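Local coordinates for protein glycoside hydrolase family 81 (Clostridium thermocellum, PDB 6FOP) that probably hydrolyses internal beta-1,3-glucosidic linkages of laminarin and related beta-1,3-glucans as a family 81 glycoside hydrolase of the cellulosome, at residues R468-Y473 against G520-T525; T228-S233 against W457-T462. One frame throughout, in Å; residues are numbered along the deposited sequence.

In the fold
Following the chain from the N terminus, the first segment reached is 228-233, on strand 223-235, the outer strand of a three-stranded antiparallel sheet. Interaction 2 joins it to the loop 457-462 that follows helix 440-455, closing a span of 223 residues that holds much helix as well as strand. A few residues later the chain reaches the calcium-binding loop, and interaction 1 sets 468-473 against helix 514-534, closing a shorter loop of 46 residues. The two contacts lie in series, neither nested nor crossed, with centres about 12 Å apart. They also touch: Val230 packs on Pro472 and Tyr522, and Trp232 on Tyr522, so strand, loop and helix meet around shared side chains.

Interaction 1 (R468-Y473 against G520-T525); sequences RNFDPY and GIYLYT. With CA (calcium ion), chain B.
A calcium-binding loop packs here on helix 514-534, with Phe470 as the residue that reaches across. Its CB already points at the helix, and with CG anti to the backbone N (chi1 -168°) the ring lies against methyl CD2 of Leu523, which covers one face 3.7 Å from the ring centroid in a CH-pi contact. The methyl sits off centre, nearest Phe470 CG at 3.4 Å. Tyr522 approaches differently: its OH comes to the edge of the Phe470 ring, 3.5 Å from CE2, while the ring pair itself is oblique, its planes at 75°. The same OH touches Pro472 CB at 3.5 Å. A tyrosine suits this buried spot because its ring packs against apolar neighbours while water 2 links its OH (2.7 Å) to Pro472 O, to which the water donates.

On the metal side, Arg468 O and Phe470 O (2.3 Å from the calcium), Leu467 O and four waters complete seven ligands. Asp471 OD1 accepts from Tyr473 N, and the rigid Pro472 lies between them. Phe470 thus ties a backbone-carbonyl calcium site to the helix, and the segment finishes in an Asx turn.

Interaction 2 (T228-S233 against W457-T462); sequences TKVEWS and WDRNDT
Arg459 reaches from its loop to the edge strand 223-235 and meets it through Lys229 and Val230. The polar part of the contact is a single weak hydrogen bond: Arg459 NH2 donates to Val230 O over 3.1 Å, bent to 124° at the hydrogen, with the acceptor in the plane of the guanidinium. The stronger partner of NH2 is Asp109, whose OD2 forms a salt bridge with it and also accepts from Val230 N. A long, extended arginine fits this task, since its chain is straight from CG to NE and spans from an exposed turn to the strand.

Packing of the charged chains comes next. Lys229 is modelled in two conformations, and what follows describes one of them. In it, Lys229 CD lies over the centre of one guanidinium face, 3.6 Å from Arg459 CZ, as the two side chains run past each other in opposite directions. Lysine suits the place because its methylenes can cover the flat group while its ammonium is bonded to Thr228 O and Asp227. Bends at chi2 (-85°) and chi4 (-80°) bring NZ back to within 2.9 Å of Thr228 O in this conformer.

Apolar contact is slighter: Trp457 CB meets the edge of the Trp232 indole at CZ2, 4.4 Å away. Trp232 stacks on Tyr522, a residue of interaction 1, whereas the Trp457 ring leads away to a cation-pi contact with Lys452.

Within the loop, Asn460 N donates to Asp458 OD1 (2.9 Å), and Asp461 N to Asp458 O. Arg459 is therefore presented to the edge strand from a type I beta turn whose first residue, Asp458, also makes an Asx turn.

Interaction 1 (R468-Y473 against G520-T525)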
loop_
_atom_site.group_PDB
_atom_site.type_symbol
_atom_site.label_atom_id
_atom_site.label_comp_id
_atom_site.label_asym_id
_atom_site.label_seq_id
_atom_site.Cartn_x
_atom_site.Cartn_y
_atom_site.Cartn_z
ATOM N N ARG A 468 8.782 3.299 0.290
ATOM C CA ARG A 468 8.404 3.445 1.689
ATOM C C ARG A 468 7.009 2.953 2.018
ATOM O O ARG A 468 6.832 1.918 2.688
ATOM C CB ARG A 468 8.592 4.876 2.205
ATOM C CG ARG A 468 8.381 5.009 3.704
ATOM C CD ARG A 468 8.247 6.442 4.179
ATOM N NE ARG A 468 9.382 7.247 3.752
ATOM C CZ ARG A 468 10.571 7.286 4.356
ATOM N NH1 ARG A 468 10.832 6.563 5.456
ATOM N NH2 ARG A 468 11.539 8.023 3.838
ATOM N N ASN A 469 5.970 3.674 1.573
ATOM C CA ASN A 469 4.632 3.325 2.052
ATOM C C ASN A 469 4.034 2.054 1.448
ATOM O O ASN A 469 3.240 1.370 2.115
ATOM C CB ASN A 469 3.688 4.495 1.920
ATOM C CG ASN A 469 4.087 5.621 2.839
ATOM O OD1 ASN A 469 4.868 6.495 2.426
ATOM N ND2 ASN A 469 3.621 5.605 4.068
ATOM N N PHE A 470 4.444 1.693 0.234
ATOM C CA PHE A 470 3.857 0.554 -0.449
ATOM C C PHE A 470 4.481 -0.739 0.048
ATOM O O PHE A 470 5.717 -0.805 0.151
ATOM C CB PHE A 470 4.036 0.667 -1.946
ATOM C CG PHE A 470 3.216 -0.323 -2.722
ATOM C CD1 PHE A 470 1.817 -0.192 -2.768
ATOM C CD2 PHE A 470 3.799 -1.332 -3.446
ATOM C CE1 PHE A 470 1.046 -1.086 -3.492
ATOM C CE2 PHE A 470 3.025 -2.213 -4.181
ATOM C CZ PHE A 470 1.643 -2.086 -4.200
ATOM N N ASP A 471 3.669 -1.772 0.283
ATOM C CA ASP A 471 4.134 -3.139 0.643
ATOM C C ASP A 471 3.962 -3.977 -0.637
ATOM O O ASP A 471 2.838 -4.277 -1.050
ATOM C CB ASP A 471 3.268 -3.674 1.761
ATOM C CG ASP A 471 3.644 -5.084 2.219
ATOM O OD1 ASP A 471 4.081 -5.882 1.359
ATOM O OD2 ASP A 471 3.376 -5.375 3.417
ATOM N N PRO A 472 5.071 -4.341 -1.282
ATOM C CA PRO A 472 4.951 -5.050 -2.563
ATOM C C PRO A 472 4.219 -6.385 -2.514
ATOM O O PRO A 472 3.678 -6.839 -3.534
ATOM C CB PRO A 472 6.400 -5.231 -3.019
ATOM C CG PRO A 472 7.186 -4.268 -2.227
ATOM C CD PRO A 472 6.480 -4.053 -0.943
ATOM N N TYR A 473 4.252 -7.042 -1.359
ATOM C CA TYR A 473 3.693 -8.382 -1.259
ATOM C C TYR A 473 2.224 -8.369 -0.833
ATOM O O TYR A 473 1.410 -9.106 -1.391
ATOM C CB TYR A 473 4.561 -9.348 -0.421
ATOM C CG TYR A 473 4.496 -10.784 -0.883
ATOM C CD1 TYR A 473 3.550 -11.663 -0.354
ATOM C CD2 TYR A 473 5.414 -11.268 -1.792
ATOM C CE1 TYR A 473 3.498 -12.969 -0.770
ATOM C CE2 TYR A 473 5.362 -12.594 -2.207
ATOM C CZ TYR A 473 4.427 -13.458 -1.658
ATOM O OH TYR A 473 4.372 -14.784 -2.070
ATOM N N GLY A 520 4.342 4.634 -11.129
ATOM C CA GLY A 520 2.963 4.982 -10.798
ATOM C C GLY A 520 1.968 3.924 -11.226
ATOM O O GLY A 520 1.033 3.604 -10.476
ATOM N N ILE A 521 2.127 3.411 -12.443
ATOM C CA ILE A 521 1.235 2.390 -12.967
ATOM C C ILE A 521 1.319 1.136 -12.113
ATOM O O ILE A 521 0.302 0.520 -11.789
ATOM C CB ILE A 521 1.453 2.146 -14.468
ATOM C CG1 ILE A 521 1.080 3.417 -15.240
ATOM C CG2 ILE A 521 0.669 0.931 -14.953
ATOM C CD1 ILE A 521 1.425 3.384 -16.708
ATOM N N TYR A 522 2.533 0.750 -11.753
ATOM C CA TYR A 522 2.757 -0.382 -10.837
ATOM C C TYR A 522 2.016 -0.210 -9.511
ATOM O O TYR A 522 1.243 -1.083 -9.053
ATOM C CB TYR A 522 4.273 -0.572 -10.629
ATOM C CG TYR A 522 4.678 -1.375 -9.392
ATOM C CD1 TYR A 522 4.455 -2.745 -9.329
ATOM C CD2 TYR A 522 5.227 -0.757 -8.282
ATOM C CE1 TYR A 522 4.805 -3.486 -8.207
ATOM C CE2 TYR A 522 5.553 -1.499 -7.150
ATOM C CZ TYR A 522 5.346 -2.843 -7.125
ATOM O OH TYR A 522 5.674 -3.557 -5.993
ATOM N N LEU A 523 2.252 0.932 -8.869
ATOM C CA LEU A 523 1.616 1.194 -7.569
ATOM C C LEU A 523 0.110 1.255 -7.654
ATOM O O LEU A 523 -0.600 0.648 -6.850
ATOM C CB LEU A 523 2.186 2.469 -6.951
ATOM C CG LEU A 523 3.690 2.455 -6.660
ATOM C CD1 LEU A 523 4.204 3.863 -6.376
ATOM C CD2 LEU A 523 3.992 1.534 -5.471
ATOM N N TYR A 524 -0.375 2.052 -8.596
ATOM C CA TYR A 524 -1.798 2.259 -8.773
ATOM C C TYR A 524 -2.532 0.967 -9.072
ATOM O O TYR A 524 -3.524 0.619 -8.415
ATOM C CB TYR A 524 -2.006 3.266 -9.922
ATOM C CG TYR A 524 -3.450 3.490 -10.314
ATOM C CD1 TYR A 524 -4.261 4.395 -9.638
ATOM C CD2 TYR A 524 -4.016 2.766 -11.347
ATOM C CE1 TYR A 524 -5.594 4.567 -10.008
ATOM C CE2 TYR A 524 -5.335 2.958 -11.728
ATOM C CZ TYR A 524 -6.122 3.852 -11.053
ATOM O OH TYR A 524 -7.423 4.017 -11.438
ATOM N N THR A 525 -2.063 0.242 -10.080
ATOM C CA THR A 525 -2.741 -0.964 -10.511
ATOM C C THR A 525 -2.764 -2.007 -9.399
ATOM O O THR A 525 -3.778 -2.648 -9.138
ATOM C CB THR A 525 -2.074 -1.492 -11.790
ATOM O OG1 THR A 525 -2.062 -0.447 -12.801
ATOM C CG2 THR A 525 -2.814 -2.680 -12.335
HETATM CA CA CA B . 7.294 -0.360 1.803
HETATM O O HOH W 1 5.244 -0.562 3.083
HETATM O O HOH W 2 4.049 -5.675 -5.952
HETATM O O HOH W 3 7.190 -2.693 2.490
HETATM O O HOH W 4 8.741 -0.062 3.670
HETATM O O HOH W 5 9.251 -1.232 0.743
#

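Interaction 2 (T228-S233 against W457-T462)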
loop_
_atom_site.group_PDB
_atom_site.type_symbol
_atom_site.label_atom_id
_atom_site.label_comp_id
_atom_site.label_asym_id
_atom_site.label_seq_id
_atom_site.Cartn_x
_atom_site.Cartn_y
_atom_site.Cartn_z
ATOM N N THR A 228 14.867 -10.994 -1.133
ATOM C CA THR A 228 13.577 -10.973 -1.807
ATOM C C THR A 228 13.489 -9.667 -2.613
ATOM O O THR A 228 13.894 -8.593 -2.126
ATOM C CB THR A 228 12.371 -11.091 -0.851
ATOM O OG1 THR A 228 12.340 -9.989 0.058
ATOM C CG2 THR A 228 12.430 -12.425 -0.077
ATOM N N LYS A 229 12.970 -9.788 -3.836
ATOM C CA LYS A 229 12.930 -8.670 -4.792
ATOM C C LYS A 229 11.681 -8.687 -5.627
ATOM O O LYS A 229 11.278 -9.739 -6.141
ATOM C CB LYS A 229 14.139 -8.766 -5.752
ATOM C CG LYS A 229 15.501 -8.539 -5.120
ATOM C CD LYS A 229 15.874 -7.059 -5.022
ATOM C CE LYS A 229 16.886 -6.793 -3.907
ATOM N NZ LYS A 229 16.142 -6.746 -2.592
ATOM N N VAL A 230 11.112 -7.494 -5.835
ATOM C CA VAL A 230 10.099 -7.275 -6.883
ATOM C C VAL A 230 10.674 -6.469 -8.027
ATOM O O VAL A 230 11.539 -5.628 -7.827
ATOM C CB VAL A 230 8.827 -6.621 -6.376
ATOM C CG1 VAL A 230 8.175 -7.529 -5.348
ATOM C CG2 VAL A 230 9.071 -5.206 -5.830
ATOM N N GLU A 231 10.170 -6.762 -9.227
ATOM C CA GLU A 231 10.435 -5.949 -10.409
ATOM C C GLU A 231 9.113 -5.814 -11.151
ATOM O O GLU A 231 8.246 -6.679 -11.025
ATOM C CB GLU A 231 11.444 -6.612 -11.342
ATOM C CG GLU A 231 12.732 -7.076 -10.729
ATOM C CD GLU A 231 13.369 -8.098 -11.658
ATOM O OE1 GLU A 231 13.107 -9.341 -11.550
ATOM O OE2 GLU A 231 14.052 -7.640 -12.559
ATOM N N TRP A 232 8.946 -4.736 -11.910
ATOM C CA TRP A 232 7.692 -4.512 -12.635
ATOM C C TRP A 232 7.939 -4.029 -14.049
ATOM O O TRP A 232 8.995 -3.463 -14.351
ATOM C CB TRP A 232 6.782 -3.515 -11.905
ATOM C CG TRP A 232 7.406 -2.215 -11.629
ATOM C CD1 TRP A 232 7.461 -1.126 -12.475
ATOM C CD2 TRP A 232 8.073 -1.821 -10.432
ATOM N NE1 TRP A 232 8.112 -0.107 -11.866
ATOM C CE2 TRP A 232 8.504 -0.493 -10.613
ATOM C CE3 TRP A 232 8.343 -2.466 -9.209
ATOM C CZ2 TRP A 232 9.211 0.197 -9.631
ATOM C CZ3 TRP A 232 9.017 -1.772 -8.245
ATOM C CH2 TRP A 232 9.452 -0.457 -8.460
ATOM N N SER A 233 6.924 -4.235 -14.889
ATOM C CA SER A 233 6.959 -3.767 -16.265
ATOM C C SER A 233 5.565 -3.394 -16.752
ATOM O O SER A 233 4.643 -4.212 -16.646
ATOM C CB SER A 233 7.565 -4.858 -17.158
ATOM O OG SER A 233 7.562 -4.435 -18.509
ATOM N N TRP A 457 12.126 4.414 -6.179
ATOM C CA TRP A 457 12.252 3.272 -7.106
ATOM C C TRP A 457 13.718 2.855 -7.315
ATOM O O TRP A 457 13.967 1.845 -7.964
ATOM C CB TRP A 457 11.638 3.646 -8.466
ATOM C CG TRP A 457 12.380 4.765 -9.142
ATOM C CD1 TRP A 457 13.397 4.632 -10.028
ATOM C CD2 TRP A 457 12.212 6.162 -8.931
ATOM N NE1 TRP A 457 13.862 5.849 -10.418
ATOM C CE2 TRP A 457 13.157 6.818 -9.752
ATOM C CE3 TRP A 457 11.330 6.939 -8.153
ATOM C CZ2 TRP A 457 13.260 8.207 -9.803
ATOM C CZ3 TRP A 457 11.453 8.305 -8.192
ATOM C CH2 TRP A 457 12.402 8.927 -9.018
ATOM N N ASP A 458 14.658 3.672 -6.845
ATOM C CA ASP A 458 16.076 3.509 -7.163
ATOM C C ASP A 458 16.803 2.960 -5.927
ATOM O O ASP A 458 17.061 3.679 -4.950
ATOM C CB ASP A 458 16.660 4.839 -7.594
ATOM C CG ASP A 458 18.129 4.737 -7.983
ATOM O OD1 ASP A 458 18.770 3.665 -7.810
ATOM O OD2 ASP A 458 18.662 5.743 -8.487
ATOM N N ARG A 459 17.147 1.681 -6.010
ATOM C CA ARG A 459 17.765 0.983 -4.883
ATOM C C ARG A 459 19.162 1.507 -4.587
ATOM O O ARG A 459 19.694 1.246 -3.510
ATOM C CB ARG A 459 17.852 -0.507 -5.161
ATOM C CG ARG A 459 16.520 -1.179 -5.396
ATOM C CD ARG A 459 16.710 -2.639 -5.767
ATOM N NE ARG A 459 15.467 -3.283 -6.196
ATOM C CZ ARG A 459 14.548 -3.726 -5.361
ATOM N NH1 ARG A 459 14.704 -3.558 -4.035
ATOM N NH2 ARG A 459 13.453 -4.319 -5.835
ATOM N N ASN A 460 19.762 2.218 -5.538
ATOM C CA ASN A 460 21.094 2.780 -5.332
ATOM C C ASN A 460 21.061 4.199 -4.772
ATOM O O ASN A 460 22.103 4.730 -4.431
ATOM C CB ASN A 460 21.894 2.753 -6.635
ATOM C CG ASN A 460 22.208 1.338 -7.095
ATOM O OD1 ASN A 460 22.104 1.028 -8.277
ATOM N ND2 ASN A 460 22.567 0.470 -6.155
ATOM N N ASP A 461 19.866 4.781 -4.637
ATOM C CA ASP A 461 19.732 6.111 -4.051
ATOM C C ASP A 461 19.454 5.899 -2.571
ATOM O O ASP A 461 18.302 5.612 -2.184
ATOM C CB ASP A 461 18.605 6.896 -4.710
ATOM C CG ASP A 461 18.409 8.266 -4.086
ATOM O OD1 ASP A 461 19.073 8.654 -3.097
ATOM O OD2 ASP A 461 17.561 8.981 -4.610
ATOM N N THR A 462 20.493 6.062 -1.764
ATOM C CA THR A 462 20.453 5.735 -0.341
ATOM C C THR A 462 19.818 6.800 0.540
ATOM O O THR A 462 19.715 6.614 1.756
ATOM C CB THR A 462 21.884 5.472 0.196
ATOM O OG1 THR A 462 22.678 6.660 0.038
ATOM C CG2 THR A 462 22.540 4.338 -0.542
#